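Long-range contacts in 27kDa outer membrane protein (Silicibacter pomeroyi, PDB 3GYK), which probably acts as a thiol-disulfide oxidoreductase, this chain being the DsbA-like thioredoxin domain that makes up most of the protein: residues V24-F29 with V54-R59; Y36-M41 with A90-S95; F30-P35 with Y58-I63. All blocks are in the same frame, centred on the assembly; numbering follows the deposited sequence. Where two conformers were deposited one is given.

Interaction 1: V24-F29 with V54-R59; sequences VTVVEF and VRLVYR
V24-F29 and V54-R59 run side by side as parallel strands, their axes 4.6 Å apart at closest approach and inclined by 25°. R55 N donates to V24 O, and V26 N donates to R55 O at 2.8 Å. The alternation continues through V57 N to V26 O, E28 N to V57 O and R59 N to E28 O. V24, V26, V54 and L56 share one face with E28 and Y58. There V26 CG2 meets V54 CG1. E28 and Y58 lie alongside each other, and one water links E28 OE1 (2.8 Å) to Y58 OH (2.7 Å). T25, V27, F29, R55, V57 and R59 occupy the other face. R55 stretches out from CG to NE and brings NH1 to T25 OG1 at 2.9 Å, with the hydroxyl close to the guanidinium plane. R59 CG sits over one face of the F29 ring, 3.7 Å from its centroid, as a CH-pi contact. Bends at chi2 and chi3 lead the R59 end away from V24-F29, and NH1 forms a salt bridge with D11. Strand 147-150 continues the sheet beyond V24-F29, and strand 16-18 does so beyond V54-R59. The two strands, joined through helix 35-50, form a beta-alpha-beta unit at the centre of the thioredoxin fold.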
loop_
_atom_site.group_PDB
_atom_site.type_symbol
_atom_site.label_atom_id
_atom_site.label_comp_id
_atom_site.label_asym_id
_atom_site.label_seq_id
_atom_site.Cartn_x
_atom_site.Cartn_y
_atom_site.Cartn_z
ATOM N N VAL A 24 -3.160 0.635 -16.637
ATOM C CA VAL A 24 -1.821 0.761 -16.027
ATOM C C VAL A 24 -1.955 0.441 -14.542
ATOM O O VAL A 24 -2.809 1.035 -13.840
ATOM C CB VAL A 24 -1.244 2.168 -16.219
ATOM C CG1 VAL A 24 0.074 2.364 -15.428
ATOM C CG2 VAL A 24 -1.022 2.429 -17.680
ATOM N N THR A 25 -1.128 -0.494 -14.064
ATOM C CA THR A 25 -1.042 -0.780 -12.622
ATOM C C THR A 25 0.151 -0.091 -11.980
ATOM O O THR A 25 1.289 -0.210 -12.474
ATOM C CB THR A 25 -0.946 -2.301 -12.349
ATOM O OG1 THR A 25 -2.134 -2.927 -12.825
ATOM C CG2 THR A 25 -0.835 -2.594 -10.841
ATOM N N VAL A 26 -0.122 0.625 -10.890
ATOM C CA VAL A 26 0.928 1.212 -10.050
ATOM C C VAL A 26 0.971 0.418 -8.766
ATOM O O VAL A 26 -0.070 0.263 -8.112
ATOM C CB VAL A 26 0.647 2.706 -9.730
ATOM C CG1 VAL A 26 1.643 3.231 -8.671
ATOM C CG2 VAL A 26 0.696 3.537 -11.004
ATOM N N VAL A 27 2.138 -0.113 -8.409
ATOM C CA VAL A 27 2.258 -0.811 -7.128
ATOM C C VAL A 27 3.035 0.083 -6.173
ATOM O O VAL A 27 4.060 0.625 -6.568
ATOM C CB VAL A 27 3.033 -2.143 -7.299
ATOM C CG1 VAL A 27 3.107 -2.878 -5.971
ATOM C CG2 VAL A 27 2.345 -3.034 -8.383
ATOM N N GLU A 28 2.576 0.232 -4.925
ATOM C CA GLU A 28 3.358 0.997 -3.946
ATOM C C GLU A 28 3.715 0.072 -2.787
ATOM O O GLU A 28 2.857 -0.674 -2.295
ATOM C CB GLU A 28 2.537 2.173 -3.384
ATOM C CG GLU A 28 3.390 3.025 -2.415
ATOM C CD GLU A 28 2.645 4.188 -1.748
ATOM O OE1 GLU A 28 1.468 4.434 -2.077
ATOM O OE2 GLU A 28 3.266 4.829 -0.839
ATOM N N PHE A 29 4.983 0.125 -2.375
ATOM C CA PHE A 29 5.469 -0.572 -1.178
ATOM C C PHE A 29 5.630 0.520 -0.122
ATOM O O PHE A 29 6.324 1.526 -0.356
ATOM C CB PHE A 29 6.852 -1.167 -1.457
ATOM C CG PHE A 29 6.848 -2.422 -2.337
ATOM C CD1 PHE A 29 7.229 -3.662 -1.812
ATOM C CD2 PHE A 29 6.523 -2.339 -3.710
ATOM C CE1 PHE A 29 7.268 -4.811 -2.609
ATOM C CE2 PHE A 29 6.564 -3.485 -4.526
ATOM C CZ PHE A 29 6.915 -4.722 -3.983
ATOM N N VAL A 54 -6.211 4.180 -13.792
ATOM C CA VAL A 54 -5.034 3.675 -13.046
ATOM C C VAL A 54 -5.544 2.715 -11.981
ATOM O O VAL A 54 -6.479 3.016 -11.224
ATOM C CB VAL A 54 -4.241 4.828 -12.385
ATOM C CG1 VAL A 54 -3.226 4.293 -11.353
ATOM C CG2 VAL A 54 -3.488 5.665 -13.460
ATOM N N ARG A 55 -4.963 1.532 -11.973
ATOM C CA ARG A 55 -5.179 0.527 -10.970
ATOM C C ARG A 55 -4.032 0.623 -9.967
ATOM O O ARG A 55 -2.872 0.672 -10.374
ATOM C CB ARG A 55 -5.039 -0.801 -11.667
ATOM C CG ARG A 55 -5.351 -1.993 -10.868
ATOM C CD ARG A 55 -5.563 -3.051 -11.964
ATOM N NE ARG A 55 -5.832 -4.318 -11.341
ATOM C CZ ARG A 55 -4.888 -5.154 -10.943
ATOM N NH1 ARG A 55 -3.608 -4.868 -11.167
ATOM N NH2 ARG A 55 -5.242 -6.286 -10.345
ATOM N N LEU A 56 -4.342 0.597 -8.674
ATOM C CA LEU A 56 -3.311 0.802 -7.644
ATOM C C LEU A 56 -3.231 -0.397 -6.705
ATOM O O LEU A 56 -4.212 -0.710 -6.023
ATOM C CB LEU A 56 -3.643 2.057 -6.846
ATOM C CG LEU A 56 -2.774 2.365 -5.638
ATOM C CD1 LEU A 56 -1.416 2.794 -6.134
ATOM C CD2 LEU A 56 -3.427 3.484 -4.881
ATOM N N VAL A 57 -2.071 -1.063 -6.674
ATOM C CA VAL A 57 -1.886 -2.314 -5.914
ATOM C C VAL A 57 -0.990 -1.978 -4.715
ATOM O O VAL A 57 0.061 -1.337 -4.867
ATOM C CB VAL A 57 -1.267 -3.457 -6.782
ATOM C CG1 VAL A 57 -0.759 -4.629 -5.889
ATOM C CG2 VAL A 57 -2.297 -3.972 -7.804
ATOM N N TYR A 58 -1.389 -2.428 -3.530
ATOM C CA TYR A 58 -0.616 -2.116 -2.327
ATOM C C TYR A 58 0.168 -3.297 -1.781
ATOM O O TYR A 58 -0.387 -4.403 -1.611
ATOM C CB TYR A 58 -1.561 -1.597 -1.246
ATOM C CG TYR A 58 -1.898 -0.126 -1.346
ATOM C CD1 TYR A 58 -1.313 0.700 -2.306
ATOM C CD2 TYR A 58 -2.751 0.447 -0.430
ATOM C CE1 TYR A 58 -1.588 2.081 -2.344
ATOM C CE2 TYR A 58 -3.038 1.811 -0.467
ATOM C CZ TYR A 58 -2.449 2.619 -1.414
ATOM O OH TYR A 58 -2.750 3.961 -1.436
ATOM N N ARG A 59 1.450 -3.056 -1.481
ATOM C CA ARG A 59 2.267 -4.006 -0.753
ATOM C C ARG A 59 2.614 -3.371 0.605
ATOM O O ARG A 59 3.397 -2.390 0.690
ATOM C CB ARG A 59 3.593 -4.308 -1.488
ATOM C CG ARG A 59 3.467 -5.005 -2.877
ATOM C CD ARG A 59 2.559 -6.252 -2.905
ATOM N NE ARG A 59 2.746 -7.184 -1.791
ATOM C CZ ARG A 59 2.244 -8.417 -1.785
ATOM N NH1 ARG A 59 1.576 -8.865 -2.876
ATOM N NH2 ARG A 59 2.351 -9.187 -0.691
HETATM O O HOH W 1 -0.816 5.803 -1.376
#

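Interaction 2: Y36-M41 with A90-S95; sequences YCRRAM and ALMGMS. With SO4 (sulfate ion), chain F; SO4 (sulfate ion), chain G.
The start of helix 35-50, which carries C37 of a CxxC pattern of thioredoxin type, packs here against the end of helix 84-92. R38, M41 and M92 carry most of the contact; M41, M92 and M94 are selenomethionines. M92 reaches across to the first helix with a chain bent at chi2 (58°) and chi3 (85°). These bends bring its SE to C37 CB at 3.9 Å and to R38 CG at 3.8 Å. M41 answers from the next turn: its SE lies 3.8 Å from M92 CB and 3.7 Å from G93 N. G93 is the first residue to leave helical geometry. A water lies between the two backbones, 2.8 Å from both R38 O and M92 O.

In DsbA-like proteins a helical region is inserted into the thioredoxin fold, and this contact fits that plan: helix 35-50 follows the central strand 24-30, while helix 84-92 belongs to the helical stretch between strands 54-60 and 147-150, where such an insertion sits in DsbA. R38 spans the junction. Its chain is extended from CG to NE, with CG alongside M92 O. M94 CG lies over one face of the guanidinium, 3.7 Å from R38 NH2. The polar end is held by backbone oxygens: NE donates to Y32 O and NH2 to G96 O. These bonds tie the arginine to the loop before its own helix and to the chain just after S95. M94 also packs on R105 and I106 of helix 100-109. Two sulfates, probably from the crystallisation liquor, lie at the margins. One rests over a face of the Y36 ring, with O4 above its centre, and accepts a weak bond from R39 NH1. The other accepts from S95 N, its O2 at 2.9 Å.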
loop_
_atom_site.group_PDB
_atom_site.type_symbol
_atom_site.label_atom_id
_atom_site.label_comp_id
_atom_site.label_asym_id
_atom_site.label_seq_id
_atom_site.Cartn_x
_atom_site.Cartn_y
_atom_site.Cartn_z
ATOM N N TYR A 36 8.485 9.722 4.046
ATOM C CA TYR A 36 8.215 9.904 2.626
ATOM C C TYR A 36 6.969 9.170 2.139
ATOM O O TYR A 36 6.367 9.607 1.178
ATOM C CB TYR A 36 9.440 9.538 1.767
ATOM C CG TYR A 36 10.421 10.667 1.531
ATOM C CD1 TYR A 36 11.715 10.609 2.039
ATOM C CD2 TYR A 36 10.082 11.759 0.726
ATOM C CE1 TYR A 36 12.619 11.625 1.797
ATOM C CE2 TYR A 36 10.983 12.768 0.466
ATOM C CZ TYR A 36 12.255 12.693 0.992
ATOM O OH TYR A 36 13.149 13.711 0.732
ATOM N N CYS A 37 6.605 8.042 2.762
ATOM C CA CYS A 37 5.294 7.417 2.482
ATOM C C CYS A 37 4.144 8.329 2.858
ATOM O O CYS A 37 3.145 8.445 2.117
ATOM C CB CYS A 37 5.168 6.084 3.221
ATOM S SG CYS A 37 6.317 4.841 2.568
ATOM N N ARG A 38 4.248 8.966 4.015
ATOM C CA ARG A 38 3.188 9.870 4.434
ATOM C C ARG A 38 3.054 11.046 3.441
ATOM O O ARG A 38 1.933 11.493 3.133
ATOM C CB ARG A 38 3.420 10.339 5.876
ATOM C CG ARG A 38 3.283 9.234 6.893
ATOM C CD ARG A 38 3.366 9.758 8.339
ATOM N NE ARG A 38 3.075 8.668 9.262
ATOM C CZ ARG A 38 2.834 8.827 10.561
ATOM N NH1 ARG A 38 2.838 10.038 11.093
ATOM N NH2 ARG A 38 2.581 7.760 11.313
ATOM N N ARG A 39 4.197 11.534 2.946
ATOM C CA ARG A 39 4.246 12.566 1.924
ATOM C C ARG A 39 3.677 12.084 0.568
ATOM O O ARG A 39 3.025 12.856 -0.148
ATOM C CB ARG A 39 5.698 13.036 1.748
ATOM C CG ARG A 39 5.812 14.306 0.950
ATOM C CD ARG A 39 7.231 14.869 0.974
ATOM N NE ARG A 39 7.446 15.718 -0.197
ATOM C CZ ARG A 39 8.614 16.256 -0.534
ATOM N NH1 ARG A 39 9.683 16.052 0.232
ATOM N NH2 ARG A 39 8.709 16.999 -1.636
ATOM N N ALA A 40 3.939 10.823 0.223
ATOM C CA ALA A 40 3.476 10.252 -1.044
ATOM C C ALA A 40 1.950 10.066 -1.057
ATOM O O ALA A 40 1.361 10.017 -2.124
ATOM C CB ALA A 40 4.171 8.897 -1.330
HETATM N N MSE A 41 1.317 9.979 0.112
HETATM C CA MSE A 41 -0.143 9.716 0.149
HETATM C C MSE A 41 -0.938 10.699 -0.704
HETATM O O MSE A 41 -1.751 10.277 -1.532
HETATM C CB MSE A 41 -0.678 9.715 1.593
HETATM C CG MSE A 41 -2.175 9.581 1.634
HETATM SE SE MSE A 41 -2.848 9.839 3.415
HETATM C CE MSE A 41 -3.053 11.749 3.384
ATOM N N ALA A 90 -6.408 6.881 6.679
ATOM C CA ALA A 90 -6.457 7.507 8.016
ATOM C C ALA A 90 -5.133 7.318 8.769
ATOM O O ALA A 90 -4.649 8.242 9.456
ATOM C CB ALA A 90 -7.633 6.973 8.829
ATOM N N LEU A 91 -4.562 6.117 8.650
ATOM C CA LEU A 91 -3.241 5.817 9.207
ATOM C C LEU A 91 -2.172 6.650 8.549
ATOM O O LEU A 91 -1.374 7.281 9.217
ATOM C CB LEU A 91 -2.889 4.337 9.034
ATOM C CG LEU A 91 -3.680 3.344 9.890
ATOM C CD1 LEU A 91 -3.462 1.914 9.424
ATOM C CD2 LEU A 91 -3.286 3.512 11.365
HETATM N N MSE A 92 -2.147 6.634 7.224
HETATM C CA MSE A 92 -1.114 7.346 6.487
HETATM C C MSE A 92 -1.210 8.871 6.672
HETATM O O MSE A 92 -0.194 9.583 6.565
HETATM C CB MSE A 92 -1.131 6.875 5.014
HETATM C CG MSE A 92 0.105 7.130 4.246
HETATM SE SE MSE A 92 1.716 6.328 5.027
HETATM C CE MSE A 92 1.671 4.531 4.318
ATOM N N GLY A 93 -2.401 9.370 7.040
ATOM C CA GLY A 93 -2.600 10.795 7.288
ATOM C C GLY A 93 -2.584 11.210 8.751
ATOM O O GLY A 93 -2.872 12.372 9.097
HETATM N N MSE A 94 -2.240 10.279 9.629
HETATM C CA MSE A 94 -2.288 10.543 11.069
HETATM C C MSE A 94 -1.154 11.454 11.557
HETATM O O MSE A 94 -0.122 11.587 10.900
HETATM C CB MSE A 94 -2.266 9.242 11.864
HETATM C CG MSE A 94 -0.883 8.668 12.068
HETATM SE SE MSE A 94 -1.013 6.877 12.735
HETATM C CE MSE A 94 -1.464 7.291 14.606
ATOM N N SER A 95 -1.353 12.055 12.719
ATOM C CA SER A 95 -0.306 12.840 13.353
ATOM C C SER A 95 0.356 11.939 14.403
ATOM O O SER A 95 -0.326 11.253 15.159
ATOM C CB SER A 95 -0.909 14.091 13.967
ATOM O OG SER A 95 0.092 14.889 14.567
HETATM S S SO4 F . 10.220 14.370 4.000
HETATM O O1 SO4 F . 11.475 14.710 3.336
HETATM O O2 SO4 F . 10.414 14.359 5.446
HETATM O O3 SO4 F . 9.215 15.357 3.612
HETATM O O4 SO4 F . 9.786 13.034 3.604
HETATM S S SO4 G . -4.540 12.170 13.908
HETATM O O1 SO4 G . -4.107 13.497 13.478
HETATM O O2 SO4 G . -3.490 11.486 14.651
HETATM O O3 SO4 G . -5.734 12.280 14.747
HETATM O O4 SO4 G . -4.948 11.422 12.721
HETATM O O HOH W 2 -0.068 11.930 4.978
#

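Interaction 3: F30-P35 with Y58-I63; sequences FDYNCP and YREWPI
The buried E60 carboxylate lies against both Y32 and F30. Y32 OH donates to E60 OE2 at 2.6 Å, on the syn side of the carboxylate. E60 CD also lies 3.4 Å from F30 CE1. E60 bends at chi2 (-93°), which turns its carboxylate back toward these rings. Both oxygens have further partners: OE2 accepts from Y84 OH, while OE1 accepts a hydrogen bond from a water that also donates to F30 O. Y32 OH is also hydrogen-bonded to H88 ND1.

F30 takes the less common rotamer with CG between the backbone N and the carbonyl carbon (chi1 56°). Its ring edge thereby points at the face of Y58, CE2 coming 3.4 Å from Y58 CG. This T-shaped pair has planes at 73°. The strand pairing runs on for one more step, with F30 N bonded to R59 O and W61 N to F30 O at 3.0 Å. Past it, D31 takes over with its side chain. OD2 accepts from I63 N at 2.7 Å and also from L64 N. OD1 accepts from N33 N at 2.8 Å, forming an Asx turn, and from S68 OG. Replacing D31 with an alanine would probably leave the amides of I63 and N33 without their acceptor and free the turn before the helix to shift. That turn, type I from D31 to C34, places C34, the first cysteine of the CxxC pattern, at the N-cap of helix 35-50. Several donors thus surround each buried carboxylate and fix its rotation, next to the loop that leads into the CxxC pattern.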
loop_
_atom_site.group_PDB
_atom_site.type_symbol
_atom_site.label_atom_id
_atom_site.label_comp_id
_atom_site.label_asym_id
_atom_site.label_seq_id
_atom_site.Cartn_x
_atom_site.Cartn_y
_atom_site.Cartn_z
ATOM N N PHE A 30 5.046 0.329 1.059
ATOM C CA PHE A 30 5.049 1.425 2.038
ATOM C C PHE A 30 5.016 0.919 3.489
ATOM O O PHE A 30 4.734 -0.265 3.746
ATOM C CB PHE A 30 3.814 2.333 1.810
ATOM C CG PHE A 30 2.511 1.584 1.872
ATOM C CD1 PHE A 30 1.926 1.288 3.093
ATOM C CD2 PHE A 30 1.899 1.127 0.694
ATOM C CE1 PHE A 30 0.731 0.569 3.162
ATOM C CE2 PHE A 30 0.706 0.381 0.759
ATOM C CZ PHE A 30 0.121 0.119 1.988
ATOM N N ASP A 31 5.302 1.860 4.404
ATOM C CA ASP A 31 5.358 1.613 5.865
ATOM C C ASP A 31 4.679 2.833 6.480
ATOM O O ASP A 31 4.971 3.971 6.086
ATOM C CB ASP A 31 6.842 1.501 6.276
ATOM C CG ASP A 31 7.052 1.298 7.775
ATOM O OD1 ASP A 31 6.584 2.156 8.560
ATOM O OD2 ASP A 31 7.727 0.308 8.152
ATOM N N TYR A 32 3.776 2.602 7.445
ATOM C CA TYR A 32 2.977 3.695 8.029
ATOM C C TYR A 32 3.768 4.707 8.852
ATOM O O TYR A 32 3.251 5.767 9.137
ATOM C CB TYR A 32 1.754 3.175 8.836
ATOM C CG TYR A 32 0.738 2.519 7.936
ATOM C CD1 TYR A 32 -0.093 3.297 7.111
ATOM C CD2 TYR A 32 0.619 1.130 7.888
ATOM C CE1 TYR A 32 -1.020 2.691 6.228
ATOM C CE2 TYR A 32 -0.317 0.505 7.018
ATOM C CZ TYR A 32 -1.125 1.291 6.202
ATOM O OH TYR A 32 -2.005 0.662 5.343
ATOM N N ASN A 33 5.029 4.397 9.181
ATOM C CA ASN A 33 5.882 5.313 9.902
ATOM C C ASN A 33 6.962 5.970 9.043
ATOM O O ASN A 33 7.823 6.715 9.554
ATOM C CB ASN A 33 6.501 4.592 11.091
ATOM C CG ASN A 33 5.506 4.453 12.248
ATOM O OD1 ASN A 33 4.890 5.441 12.646
ATOM N ND2 ASN A 33 5.352 3.242 12.780
ATOM N N CYS A 34 6.884 5.729 7.740
ATOM C CA CYS A 34 7.854 6.292 6.815
ATOM C C CYS A 34 7.452 7.716 6.395
ATOM O O CYS A 34 6.378 7.916 5.789
ATOM C CB CYS A 34 7.991 5.339 5.632
ATOM S SG CYS A 34 8.930 6.035 4.236
ATOM N N PRO A 35 8.303 8.711 6.693
ATOM C CA PRO A 35 7.956 10.113 6.402
ATOM C C PRO A 35 7.683 10.344 4.915
ATOM O O PRO A 35 6.758 11.092 4.547
ATOM C CB PRO A 35 9.207 10.882 6.826
ATOM C CG PRO A 35 9.845 10.028 7.855
ATOM C CD PRO A 35 9.551 8.608 7.480
ATOM N N TYR A 58 -1.389 -2.428 -3.530
ATOM C CA TYR A 58 -0.616 -2.116 -2.327
ATOM C C TYR A 58 0.168 -3.297 -1.781
ATOM O O TYR A 58 -0.387 -4.403 -1.611
ATOM C CB TYR A 58 -1.561 -1.597 -1.246
ATOM C CG TYR A 58 -1.898 -0.126 -1.346
ATOM C CD1 TYR A 58 -1.313 0.700 -2.306
ATOM C CD2 TYR A 58 -2.751 0.447 -0.430
ATOM C CE1 TYR A 58 -1.588 2.081 -2.344
ATOM C CE2 TYR A 58 -3.038 1.811 -0.467
ATOM C CZ TYR A 58 -2.449 2.619 -1.414
ATOM O OH TYR A 58 -2.750 3.961 -1.436
ATOM N N ARG A 59 1.450 -3.056 -1.481
ATOM C CA ARG A 59 2.267 -4.006 -0.753
ATOM C C ARG A 59 2.614 -3.371 0.605
ATOM O O ARG A 59 3.397 -2.390 0.690
ATOM C CB ARG A 59 3.593 -4.308 -1.488
ATOM C CG ARG A 59 3.467 -5.005 -2.877
ATOM C CD ARG A 59 2.559 -6.252 -2.905
ATOM N NE ARG A 59 2.746 -7.184 -1.791
ATOM C CZ ARG A 59 2.244 -8.417 -1.785
ATOM N NH1 ARG A 59 1.576 -8.865 -2.876
ATOM N NH2 ARG A 59 2.351 -9.187 -0.691
ATOM N N GLU A 60 2.028 -3.924 1.651
ATOM C CA GLU A 60 2.384 -3.513 3.012
ATOM C C GLU A 60 3.746 -4.098 3.279
ATOM O O GLU A 60 3.919 -5.329 3.262
ATOM C CB GLU A 60 1.349 -4.080 3.991
ATOM C CG GLU A 60 -0.051 -3.548 3.765
ATOM C CD GLU A 60 -0.342 -2.305 4.642
ATOM O OE1 GLU A 60 0.523 -1.943 5.467
ATOM O OE2 GLU A 60 -1.445 -1.725 4.511
ATOM N N TRP A 61 4.726 -3.219 3.520
ATOM C CA TRP A 61 6.109 -3.642 3.736
ATOM C C TRP A 61 6.636 -2.966 4.999
ATOM O O TRP A 61 7.381 -1.973 4.942
ATOM C CB TRP A 61 6.970 -3.299 2.508
ATOM C CG TRP A 61 8.347 -3.884 2.563
ATOM C CD1 TRP A 61 8.740 -5.024 3.229
ATOM C CD2 TRP A 61 9.529 -3.357 1.944
ATOM N NE1 TRP A 61 10.093 -5.227 3.066
ATOM C CE2 TRP A 61 10.597 -4.228 2.279
ATOM C CE3 TRP A 61 9.787 -2.240 1.123
ATOM C CZ2 TRP A 61 11.912 -4.005 1.858
ATOM C CZ3 TRP A 61 11.116 -2.021 0.703
ATOM C CH2 TRP A 61 12.140 -2.893 1.064
ATOM N N PRO A 62 6.177 -3.466 6.165
ATOM C CA PRO A 62 6.592 -2.862 7.436
ATOM C C PRO A 62 8.078 -3.172 7.732
ATOM O O PRO A 62 8.458 -4.339 7.883
ATOM C CB PRO A 62 5.653 -3.515 8.452
ATOM C CG PRO A 62 5.323 -4.893 7.828
ATOM C CD PRO A 62 5.132 -4.503 6.354
ATOM N N ILE A 63 8.892 -2.127 7.775
ATOM C CA ILE A 63 10.352 -2.264 7.930
ATOM C C ILE A 63 10.930 -1.346 8.994
ATOM O O ILE A 63 12.110 -1.429 9.290
ATOM C CB ILE A 63 11.099 -2.080 6.560
ATOM C CG1 ILE A 63 10.783 -0.715 5.937
ATOM C CG2 ILE A 63 10.739 -3.252 5.583
ATOM C CD1 ILE A 63 11.602 -0.368 4.649
HETATM O O HOH W 3 3.187 -1.390 5.881
#

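The three contacts lie in one DsbA-like thioredoxin domain. Interactions 1 and 3 follow the same two neighbouring strands, 24-30 and 54-60, with centres 14 Å apart; they share Y58 and R59. Interaction 2 lies about 10 Å from interaction 3 and 16 Å from interaction 1, between centres. Along the chain come 24-29, 30-35 and 36-41, then 54-59 with 58-63, and finally 90-95. One continuous run from strand to loop to helix thus supplies the first segment of all three. M92 CE packs on F30 and Y32, joining interactions 2 and 3. These two hold the CxxC cysteines and flank the start of helix 35-50, while interaction 1 pairs the strands that lead to it.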